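Local structure of binary enterotoxin of Clostridium perfringens component a (Clostridium perfringens, 5H03) at residues D130-Q135 with I209-F214; I294-M299 with V343-I348; K353-L358 with T409-I414. The protein binds NAD(+) and probably serves as the ADP-ribosyltransferase component of a two-part clostridial enterotoxin, modifying actin as related binary toxins do. One frame throughout, in Å; residues are numbered along the deposited sequence.

Contact 1: residues D130-Q135 with I209-F214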
loop_
_atom_site.group_PDB
_atom_site.type_symbol
_atom_site.label_atom_id
_atom_site.label_comp_id
_atom_site.label_asym_id
_atom_site.label_seq_id
_atom_site.Cartn_x
_atom_site.Cartn_y
_atom_site.Cartn_z
ATOM N N ASP A 130 -9.376 10.866 2.480
ATOM C CA ASP A 130 -9.782 9.564 3.033
ATOM C C ASP A 130 -8.984 8.425 2.397
ATOM O O ASP A 130 -9.531 7.363 2.064
ATOM C CB ASP A 130 -11.290 9.338 2.833
ATOM C CG ASP A 130 -12.152 10.470 3.424
ATOM O OD1 ASP A 130 -11.838 10.948 4.535
ATOM O OD2 ASP A 130 -13.089 10.945 2.732
ATOM N N THR A 131 -7.679 8.647 2.235
ATOM C CA THR A 131 -6.794 7.715 1.541
ATOM C C THR A 131 -5.425 7.753 2.206
ATOM O O THR A 131 -4.876 8.840 2.415
ATOM C CB THR A 131 -6.645 8.084 0.047
ATOM O OG1 THR A 131 -7.934 8.264 -0.574
ATOM C CG2 THR A 131 -5.864 7.003 -0.712
ATOM N N ASN A 132 -4.879 6.585 2.536
ATOM C CA ASN A 132 -3.458 6.450 2.857
ATOM C C ASN A 132 -2.770 5.833 1.635
ATOM O O ASN A 132 -3.016 4.670 1.312
ATOM C CB ASN A 132 -3.240 5.608 4.114
ATOM C CG ASN A 132 -3.828 6.251 5.357
ATOM O OD1 ASN A 132 -4.010 7.474 5.413
ATOM N ND2 ASN A 132 -4.132 5.433 6.362
ATOM N N PHE A 133 -1.929 6.620 0.946
ATOM C CA PHE A 133 -1.185 6.136 -0.227
ATOM C C PHE A 133 0.087 5.428 0.228
ATOM O O PHE A 133 1.051 6.064 0.670
ATOM C CB PHE A 133 -0.852 7.264 -1.213
ATOM C CG PHE A 133 -2.058 7.886 -1.884
ATOM C CD1 PHE A 133 -2.588 7.335 -3.044
ATOM C CD2 PHE A 133 -2.659 9.032 -1.358
ATOM C CE1 PHE A 133 -3.715 7.908 -3.663
ATOM C CE2 PHE A 133 -3.776 9.595 -1.959
ATOM C CZ PHE A 133 -4.307 9.024 -3.117
ATOM N N ILE A 134 0.072 4.096 0.153
ATOM C CA ILE A 134 1.231 3.302 0.539
ATOM C C ILE A 134 2.406 3.610 -0.369
ATOM O O ILE A 134 2.266 3.685 -1.591
ATOM C CB ILE A 134 0.891 1.802 0.508
ATOM C CG1 ILE A 134 -0.201 1.500 1.538
ATOM C CG2 ILE A 134 2.157 0.967 0.645
ATOM C CD1 ILE A 134 -0.758 0.094 1.467
ATOM N N GLN A 135 3.565 3.820 0.233
ATOM C CA GLN A 135 4.788 4.092 -0.482
ATOM C C GLN A 135 5.657 2.842 -0.400
ATOM O O GLN A 135 6.088 2.440 0.689
ATOM C CB GLN A 135 5.474 5.314 0.111
ATOM C CG GLN A 135 4.548 6.545 0.158
ATOM C CD GLN A 135 4.126 7.056 -1.242
ATOM O OE1 GLN A 135 4.966 7.525 -2.034
ATOM N NE2 GLN A 135 2.810 7.011 -1.523
ATOM N N ILE A 209 2.933 8.639 7.479
ATOM C CA ILE A 209 2.346 7.872 8.567
ATOM C C ILE A 209 2.696 6.395 8.368
ATOM O O ILE A 209 3.003 5.946 7.261
ATOM C CB ILE A 209 0.830 8.075 8.608
ATOM C CG1 ILE A 209 0.238 7.634 7.278
ATOM C CG2 ILE A 209 0.484 9.582 8.825
ATOM C CD1 ILE A 209 -1.182 7.056 7.381
ATOM N N LYS A 210 2.641 5.628 9.457
ATOM C CA LYS A 210 2.918 4.193 9.393
ATOM C C LYS A 210 1.681 3.374 9.728
ATOM O O LYS A 210 1.320 3.266 10.893
ATOM C CB LYS A 210 4.054 3.820 10.336
ATOM C CG LYS A 210 4.651 2.441 10.031
ATOM C CD LYS A 210 6.031 2.342 10.622
ATOM C CE LYS A 210 6.591 0.955 10.510
ATOM N NZ LYS A 210 8.032 0.994 10.934
ATOM N N GLN A 211 1.051 2.767 8.728
ATOM C CA GLN A 211 -0.062 1.882 9.038
ATOM C C GLN A 211 0.417 0.444 9.265
ATOM O O GLN A 211 1.493 0.032 8.818
ATOM C CB GLN A 211 -1.156 1.909 7.963
ATOM C CG GLN A 211 -0.767 2.266 6.553
ATOM C CD GLN A 211 -1.984 2.429 5.657
ATOM O OE1 GLN A 211 -3.118 2.603 6.140
ATOM N NE2 GLN A 211 -1.759 2.401 4.341
ATOM N N LEU A 212 -0.421 -0.323 9.978
ATOM C CA LEU A 212 -0.139 -1.725 10.258
ATOM C C LEU A 212 -0.228 -2.510 8.959
ATOM O O LEU A 212 -1.271 -2.500 8.300
ATOM C CB LEU A 212 -1.131 -2.277 11.282
ATOM C CG LEU A 212 -0.836 -3.635 11.923
ATOM C CD1 LEU A 212 0.620 -3.732 12.334
ATOM C CD2 LEU A 212 -1.747 -3.851 13.113
ATOM N N ASN A 213 0.870 -3.186 8.591
ATOM C CA ASN A 213 0.949 -3.946 7.331
ATOM C C ASN A 213 2.103 -4.947 7.478
ATOM O O ASN A 213 3.262 -4.594 7.238
ATOM C CB ASN A 213 1.182 -2.988 6.156
ATOM C CG ASN A 213 1.244 -3.696 4.808
ATOM O OD1 ASN A 213 1.210 -4.920 4.744
ATOM N ND2 ASN A 213 1.340 -2.915 3.707
ATOM N N PHE A 214 1.767 -6.193 7.817
ATOM C CA PHE A 214 2.797 -7.172 8.166
ATOM C C PHE A 214 3.624 -7.639 6.972
ATOM O O PHE A 214 4.773 -8.038 7.160
ATOM C CB PHE A 214 2.162 -8.373 8.876
ATOM C CG PHE A 214 1.446 -8.011 10.145
ATOM C CD1 PHE A 214 2.162 -7.682 11.286
ATOM C CD2 PHE A 214 0.066 -7.993 10.201
ATOM C CE1 PHE A 214 1.516 -7.349 12.442
ATOM C CE2 PHE A 214 -0.580 -7.662 11.374
ATOM C CZ PHE A 214 0.141 -7.338 12.484
HETATM O O HOH W 1 -3.693 2.204 2.383
#
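The backbones of Asn-132 and Ile-209 stay 8.3 Å apart between CA atoms, because strand 185-196 runs between edge strand 132-134 and strand 199-209 in the mixed sheet of the N-terminal ADP-ribosyltransferase-like unit. Side chains and one water bridge this gap. Ile-209 lays its terminal methyl over a face of the Asn-132 amide, with CD1 3.4 Å from CG. Its CG1 branch sits between the backbone N and the carbonyl carbon (chi1 59°), an orientation that brings this methyl to the amide. Gln-211 approaches Asn-132 from another side. The two amide planes stand steeply to each other, 76° apart, and Asn-132 ND2 donates to Gln-211 OE1 over 3.0 Å. That bond is nearly straight and lies in the plane of the Asn-132 amide, yet it meets the oxygen from above the carbonyl plane of Gln-211. The same oxygen also takes a weak bond from His-361. The other end of the Gln-211 amide rests on Ile-134, with NE2 3.3 Å from CG1. A water completes the arrangement: it accepts from Gln-211 NE2 at 2.8 Å and donates to Asn-132 O at 2.8 Å.

Contact 2: residues I294-M299 with V343-I348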
loop_
_atom_site.group_PDB
_atom_site.type_symbol
_atom_site.label_atom_id
_atom_site.label_comp_id
_atom_site.label_asym_id
_atom_site.label_seq_id
_atom_site.Cartn_x
_atom_site.Cartn_y
_atom_site.Cartn_z
ATOM N N ILE A 294 -3.693 -3.176 6.701
ATOM C CA ILE A 294 -3.694 -3.537 5.286
ATOM C C ILE A 294 -3.899 -5.041 5.132
ATOM O O ILE A 294 -3.206 -5.841 5.770
ATOM C CB ILE A 294 -2.388 -3.083 4.616
ATOM C CG1 ILE A 294 -2.125 -1.594 4.924
ATOM C CG2 ILE A 294 -2.428 -3.411 3.140
ATOM C CD1 ILE A 294 -3.242 -0.699 4.474
ATOM N N THR A 295 -4.853 -5.432 4.288
ATOM C CA THR A 295 -5.070 -6.834 3.960
ATOM C C THR A 295 -4.963 -7.043 2.449
ATOM O O THR A 295 -4.934 -6.091 1.660
ATOM C CB THR A 295 -6.424 -7.348 4.480
ATOM O OG1 THR A 295 -7.497 -6.711 3.774
ATOM C CG2 THR A 295 -6.535 -7.085 5.947
ATOM N N TYR A 296 -4.848 -8.311 2.065
ATOM C CA TYR A 296 -4.570 -8.673 0.683
ATOM C C TYR A 296 -5.532 -9.743 0.198
ATOM O O TYR A 296 -6.012 -10.579 0.968
ATOM C CB TYR A 296 -3.151 -9.177 0.517
ATOM C CG TYR A 296 -2.098 -8.215 1.011
ATOM C CD1 TYR A 296 -1.733 -8.181 2.356
ATOM C CD2 TYR A 296 -1.444 -7.357 0.117
ATOM C CE1 TYR A 296 -0.755 -7.301 2.795
ATOM C CE2 TYR A 296 -0.473 -6.494 0.531
ATOM C CZ TYR A 296 -0.129 -6.460 1.861
ATOM O OH TYR A 296 0.849 -5.601 2.265
ATOM N N ARG A 297 -5.807 -9.700 -1.095
ATOM C CA ARG A 297 -6.614 -10.720 -1.732
ATOM C C ARG A 297 -6.120 -10.876 -3.162
ATOM O O ARG A 297 -5.920 -9.871 -3.859
ATOM C CB ARG A 297 -8.099 -10.340 -1.689
ATOM C CG ARG A 297 -8.953 -11.358 -2.362
ATOM C CD ARG A 297 -10.420 -11.148 -2.139
ATOM N NE ARG A 297 -11.131 -11.969 -3.114
ATOM C CZ ARG A 297 -11.353 -13.277 -2.975
ATOM N NH1 ARG A 297 -10.932 -13.931 -1.895
ATOM N NH2 ARG A 297 -12.017 -13.933 -3.911
ATOM N N ARG A 298 -5.896 -12.129 -3.584
ATOM C CA ARG A 298 -5.589 -12.431 -4.980
ATOM C C ARG A 298 -6.925 -12.687 -5.664
ATOM O O ARG A 298 -7.593 -13.692 -5.384
ATOM C CB ARG A 298 -4.658 -13.643 -5.107
ATOM C CG ARG A 298 -3.378 -13.547 -4.264
ATOM C CD ARG A 298 -2.240 -12.926 -5.011
ATOM N NE ARG A 298 -1.182 -12.426 -4.130
ATOM C CZ ARG A 298 0.064 -12.191 -4.534
ATOM N NH1 ARG A 298 0.413 -12.428 -5.801
ATOM N NH2 ARG A 298 0.964 -11.715 -3.685
ATOM N N MET A 299 -7.296 -11.808 -6.582
ATOM C CA MET A 299 -8.642 -11.784 -7.127
ATOM C C MET A 299 -8.726 -12.436 -8.499
ATOM O O MET A 299 -7.761 -12.454 -9.269
ATOM C CB MET A 299 -9.177 -10.358 -7.211
ATOM C CG MET A 299 -9.460 -9.763 -5.835
ATOM S SD MET A 299 -10.028 -8.069 -5.940
ATOM C CE MET A 299 -8.726 -7.393 -6.933
ATOM N N VAL A 343 -3.603 -11.222 5.779
ATOM C CA VAL A 343 -2.790 -10.106 6.237
ATOM C C VAL A 343 -1.367 -10.165 5.713
ATOM O O VAL A 343 -0.577 -9.249 5.991
ATOM C CB VAL A 343 -2.802 -10.029 7.764
ATOM C CG1 VAL A 343 -4.254 -9.958 8.238
ATOM C CG2 VAL A 343 -2.051 -11.229 8.356
ATOM N N LEU A 344 -1.010 -11.218 4.978
ATOM C CA LEU A 344 0.299 -11.332 4.352
ATOM C C LEU A 344 0.229 -10.965 2.872
ATOM O O LEU A 344 -0.770 -11.223 2.183
ATOM C CB LEU A 344 0.861 -12.739 4.517
ATOM C CG LEU A 344 1.025 -13.182 5.970
ATOM C CD1 LEU A 344 1.525 -14.626 6.047
ATOM C CD2 LEU A 344 1.945 -12.234 6.716
ATOM N N SER A 345 1.302 -10.343 2.388
ATOM C CA SER A 345 1.389 -9.978 0.984
ATOM C C SER A 345 1.866 -11.143 0.116
ATOM O O SER A 345 1.805 -11.060 -1.117
ATOM C CB SER A 345 2.327 -8.785 0.816
ATOM O OG SER A 345 3.567 -8.998 1.478
ATOM N N ASN A 346 2.290 -12.233 0.733
ATOM C CA ASN A 346 2.854 -13.358 -0.000
ATOM C C ASN A 346 1.894 -13.936 -1.031
ATOM O O ASN A 346 0.685 -14.042 -0.794
ATOM C CB ASN A 346 3.266 -14.434 0.999
ATOM C CG ASN A 346 4.388 -13.971 1.876
ATOM O OD1 ASN A 346 4.174 -13.246 2.848
ATOM N ND2 ASN A 346 5.607 -14.386 1.543
ATOM N N ASN A 347 2.440 -14.295 -2.191
ATOM C CA ASN A 347 1.633 -15.027 -3.149
ATOM C C ASN A 347 1.237 -16.367 -2.523
ATOM O O ASN A 347 1.887 -16.853 -1.601
ATOM C CB ASN A 347 2.386 -15.225 -4.456
ATOM C CG ASN A 347 1.467 -15.593 -5.583
ATOM O OD1 ASN A 347 0.236 -15.590 -5.422
ATOM N ND2 ASN A 347 2.043 -15.906 -6.741
ATOM N N ILE A 348 0.150 -16.953 -3.020
ATOM C CA ILE A 348 -0.423 -18.180 -2.460
ATOM C C ILE A 348 -0.443 -19.287 -3.514
ATOM O O ILE A 348 -0.948 -19.093 -4.625
ATOM C CB ILE A 348 -1.837 -17.911 -1.906
ATOM C CG1 ILE A 348 -1.739 -17.005 -0.678
ATOM C CG2 ILE A 348 -2.568 -19.205 -1.550
ATOM C CD1 ILE A 348 -0.643 -17.443 0.282
HETATM O O HOH W 2 -0.992 -6.641 7.209
#
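Tyr-296 and Arg-298, on one side of edge strand 293-299 of the C-terminal ADP-ribosyltransferase fold, both lean onto the loop 343-348 that follows strand 339-342. The two segments run in broadly the same direction, 33° apart. Their start is joined by polar bridging: a water donates to Ile-294 O at 2.8 Å and to Val-343 O at 2.9 Å.

Aromatic packing comes next. Ser-345 CB lies over one face of the Tyr-296 ring, 3.8 Å from its centroid, in a CH-pi contact, while Val-343 O comes up at the ring edge. The phenol OH and the serine OG both look elsewhere, to Asn-213 and to Lys-58 O respectively.

Hydrogen bonding and amide stacking hold Arg-298, a residue seen to bind NADH. Its chain bends at chi2 (-91°), and the guanidinium then reaches back to the loop, where NH2 donates to Ser-345 O at 2.8 Å. The acceptor lies in the guanidinium plane, but the bond is markedly bent at the hydrogen; NH2 has Phe-59 O as a further acceptor. The Asn-347 amide stacks on a face of this group, the two planes only 13° apart. Asn-347 OD1 comes within 3.2 Å of Arg-298 NH1 at an angle too poor for a hydrogen bond, and instead accepts from Ile-348 N at 2.8 Å.

Contact 3: residues K353-L358 with T409-I414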
loop_
_atom_site.group_PDB
_atom_site.type_symbol
_atom_site.label_atom_id
_atom_site.label_comp_id
_atom_site.label_asym_id
_atom_site.label_seq_id
_atom_site.Cartn_x
_atom_site.Cartn_y
_atom_site.Cartn_z
ATOM N N LYS A 353 -1.200 -17.797 -10.009
ATOM C CA LYS A 353 -1.151 -17.155 -11.318
ATOM C C LYS A 353 -2.086 -15.954 -11.446
ATOM O O LYS A 353 -1.977 -15.212 -12.430
ATOM C CB LYS A 353 -1.465 -18.180 -12.404
ATOM C CG LYS A 353 -0.272 -19.050 -12.705
ATOM C CD LYS A 353 -0.707 -20.306 -13.413
ATOM C CE LYS A 353 0.462 -21.008 -14.067
ATOM N NZ LYS A 353 1.020 -20.219 -15.195
ATOM N N ARG A 354 -3.027 -15.764 -10.517
ATOM C CA ARG A 354 -3.899 -14.595 -10.585
ATOM C C ARG A 354 -3.084 -13.307 -10.631
ATOM O O ARG A 354 -2.105 -13.146 -9.898
ATOM C CB ARG A 354 -4.863 -14.560 -9.404
ATOM C CG ARG A 354 -5.828 -15.707 -9.380
ATOM C CD ARG A 354 -6.943 -15.437 -8.397
ATOM N NE ARG A 354 -8.032 -16.382 -8.586
ATOM C CZ ARG A 354 -9.021 -16.579 -7.720
ATOM N NH1 ARG A 354 -9.077 -15.895 -6.575
ATOM N NH2 ARG A 354 -9.953 -17.479 -7.999
ATOM N N LYS A 355 -3.509 -12.377 -11.492
ATOM C CA LYS A 355 -2.739 -11.182 -11.789
ATOM C C LYS A 355 -3.297 -9.923 -11.144
ATOM O O LYS A 355 -2.774 -8.830 -11.390
ATOM C CB LYS A 355 -2.673 -10.963 -13.299
ATOM C CG LYS A 355 -2.050 -12.107 -14.077
ATOM C CD LYS A 355 -2.294 -11.886 -15.552
ATOM C CE LYS A 355 -1.818 -13.097 -16.346
ATOM N NZ LYS A 355 -2.176 -12.987 -17.777
ATOM N N LEU A 356 -4.343 -10.030 -10.348
ATOM C CA LEU A 356 -4.930 -8.866 -9.706
ATOM C C LEU A 356 -4.811 -9.069 -8.205
ATOM O O LEU A 356 -5.441 -9.974 -7.638
ATOM C CB LEU A 356 -6.384 -8.667 -10.135
ATOM C CG LEU A 356 -6.626 -8.438 -11.621
ATOM C CD1 LEU A 356 -8.103 -8.247 -11.931
ATOM C CD2 LEU A 356 -5.810 -7.230 -12.067
ATOM N N ILE A 357 -4.002 -8.224 -7.571
ATOM C CA ILE A 357 -3.727 -8.308 -6.149
ATOM C C ILE A 357 -4.352 -7.085 -5.467
ATOM O O ILE A 357 -3.882 -5.947 -5.625
ATOM C CB ILE A 357 -2.224 -8.433 -5.882
ATOM C CG1 ILE A 357 -1.652 -9.481 -6.850
ATOM C CG2 ILE A 357 -1.975 -8.882 -4.432
ATOM C CD1 ILE A 357 -0.172 -9.400 -7.030
ATOM N N LEU A 358 -5.456 -7.321 -4.756
ATOM C CA LEU A 358 -6.093 -6.280 -3.957
ATOM C C LEU A 358 -5.257 -6.025 -2.710
ATOM O O LEU A 358 -4.896 -6.962 -1.998
ATOM C CB LEU A 358 -7.502 -6.707 -3.557
ATOM C CG LEU A 358 -8.409 -5.621 -2.966
ATOM C CD1 LEU A 358 -8.645 -4.509 -3.961
ATOM C CD2 LEU A 358 -9.723 -6.221 -2.513
ATOM N N THR A 409 4.626 -13.108 -15.549
ATOM C CA THR A 409 3.753 -12.072 -16.084
ATOM C C THR A 409 3.754 -10.812 -15.221
ATOM O O THR A 409 4.120 -10.826 -14.042
ATOM C CB THR A 409 2.321 -12.625 -16.198
ATOM O OG1 THR A 409 1.435 -11.609 -16.694
ATOM C CG2 THR A 409 1.851 -13.081 -14.835
ATOM N N ASN A 410 3.367 -9.704 -15.847
ATOM C CA ASN A 410 3.054 -8.502 -15.097
ATOM C C ASN A 410 1.832 -8.759 -14.213
ATOM O O ASN A 410 0.933 -9.523 -14.576
ATOM C CB ASN A 410 2.750 -7.347 -16.048
ATOM C CG ASN A 410 3.919 -6.413 -16.252
ATOM O OD1 ASN A 410 5.068 -6.727 -15.932
ATOM N ND2 ASN A 410 3.626 -5.242 -16.782
ATOM N N LYS A 411 1.808 -8.132 -13.036
ATOM C CA LYS A 411 0.642 -8.193 -12.169
ATOM C C LYS A 411 0.329 -6.797 -11.633
ATOM O O LYS A 411 1.222 -5.953 -11.502
ATOM C CB LYS A 411 0.871 -9.199 -11.024
ATOM C CG LYS A 411 0.968 -10.635 -11.499
ATOM C CD LYS A 411 1.186 -11.624 -10.367
ATOM C CE LYS A 411 1.170 -13.047 -10.911
ATOM N NZ LYS A 411 1.591 -14.012 -9.864
ATOM N N LEU A 412 -0.937 -6.570 -11.297
ATOM C CA LEU A 412 -1.420 -5.269 -10.836
ATOM C C LEU A 412 -1.714 -5.306 -9.346
ATOM O O LEU A 412 -2.501 -6.143 -8.879
ATOM C CB LEU A 412 -2.682 -4.837 -11.590
ATOM C CG LEU A 412 -2.577 -4.663 -13.101
ATOM C CD1 LEU A 412 -3.853 -4.063 -13.632
ATOM C CD2 LEU A 412 -1.406 -3.759 -13.394
ATOM N N ILE A 413 -1.102 -4.382 -8.615
ATOM C CA ILE A 413 -1.396 -4.176 -7.201
ATOM C C ILE A 413 -2.486 -3.118 -7.122
ATOM O O ILE A 413 -2.249 -1.964 -7.483
ATOM C CB ILE A 413 -0.147 -3.742 -6.431
ATOM C CG1 ILE A 413 0.917 -4.828 -6.555
ATOM C CG2 ILE A 413 -0.501 -3.533 -4.962
ATOM C CD1 ILE A 413 2.264 -4.436 -6.002
ATOM N N ILE A 414 -3.694 -3.520 -6.727
ATOM C CA ILE A 414 -4.846 -2.619 -6.685
ATOM C C ILE A 414 -5.068 -2.115 -5.259
ATOM O O ILE A 414 -5.736 -2.766 -4.448
ATOM C CB ILE A 414 -6.100 -3.294 -7.236
ATOM C CG1 ILE A 414 -5.841 -3.826 -8.650
ATOM C CG2 ILE A 414 -7.290 -2.338 -7.199
ATOM C CD1 ILE A 414 -7.058 -4.550 -9.219
#
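Lys-355 stretches its aliphatic chain across Thr-409 at about a right angle, so that CE comes to 3.6 Å from Thr-409 OG1 and also touches the CG2 methyl. Lys-411 fills the neighbouring hollow from the adjacent strand 409-418. With CG beside its own backbone N (chi1 -67°) and an extended chain beyond, it runs along the turn into strand 356-362, CG against Lys-355 CA and CE 3.4 Å from Arg-354 O. Its ammonium passes on to a salt bridge with Asp-401 and to backbone oxygens of Ala-352 and Gly-406. Arg-354, of the NAD(+) site, points away from the contact, and its NH1 hydrogen-bonds to Arg-298 O.

Farther along, strands 356-358 and 409-414 pair in parallel within the mixed sheet of the C-terminal ADP-ribosyltransferase fold. Leu-412 N donates to Lys-355 O, Ile-357 N to Leu-412 O and Ile-414 N to Ile-357 O, the last at 2.7 Å. On the face covered by helix 318-328, Leu-356 and Leu-412 lie side by side, pointing the same way. The CD2 methyl of Leu-356 fits the notch between Leu-412 CB, at 4.0 Å, and Ile-414 CD1, at 4.1 Å, and Phe-324 packs over all three residues. Leu-358 slants across Ile-414: its CD1 lies 3.4 Å from Ile-414 O and also meets the CG2 branch. The other face carries Ile-357 and Ile-413, and here Ile-357 reaches back along the sheet, its CD1 methyl 4.1 Å from Lys-411 CB.

From the N terminus, contact 1 closes a 73-residue, largely strand-built excursion within the first ADP-ribosyltransferase-like unit, and its second segment leads toward helix 218-234. Contact 2 then closes a loop of 43 residues in the second unit, and contact 3 one of 50. The three follow one another in series, neither nesting nor crossing. In space contact 2 touches both others, while contacts 1 and 3 do not meet: Asn-213 OD1 lies 2.6 Å from Tyr-296 OH and Leu-212 O 3.0 Å from Ile-294 N, which joins residues 209-214 to the edge strand of the C-terminal sheet. That strand pairs with 356-362, through Arg-297 O to Leu-358 N, and so carries contact 2 into contact 3.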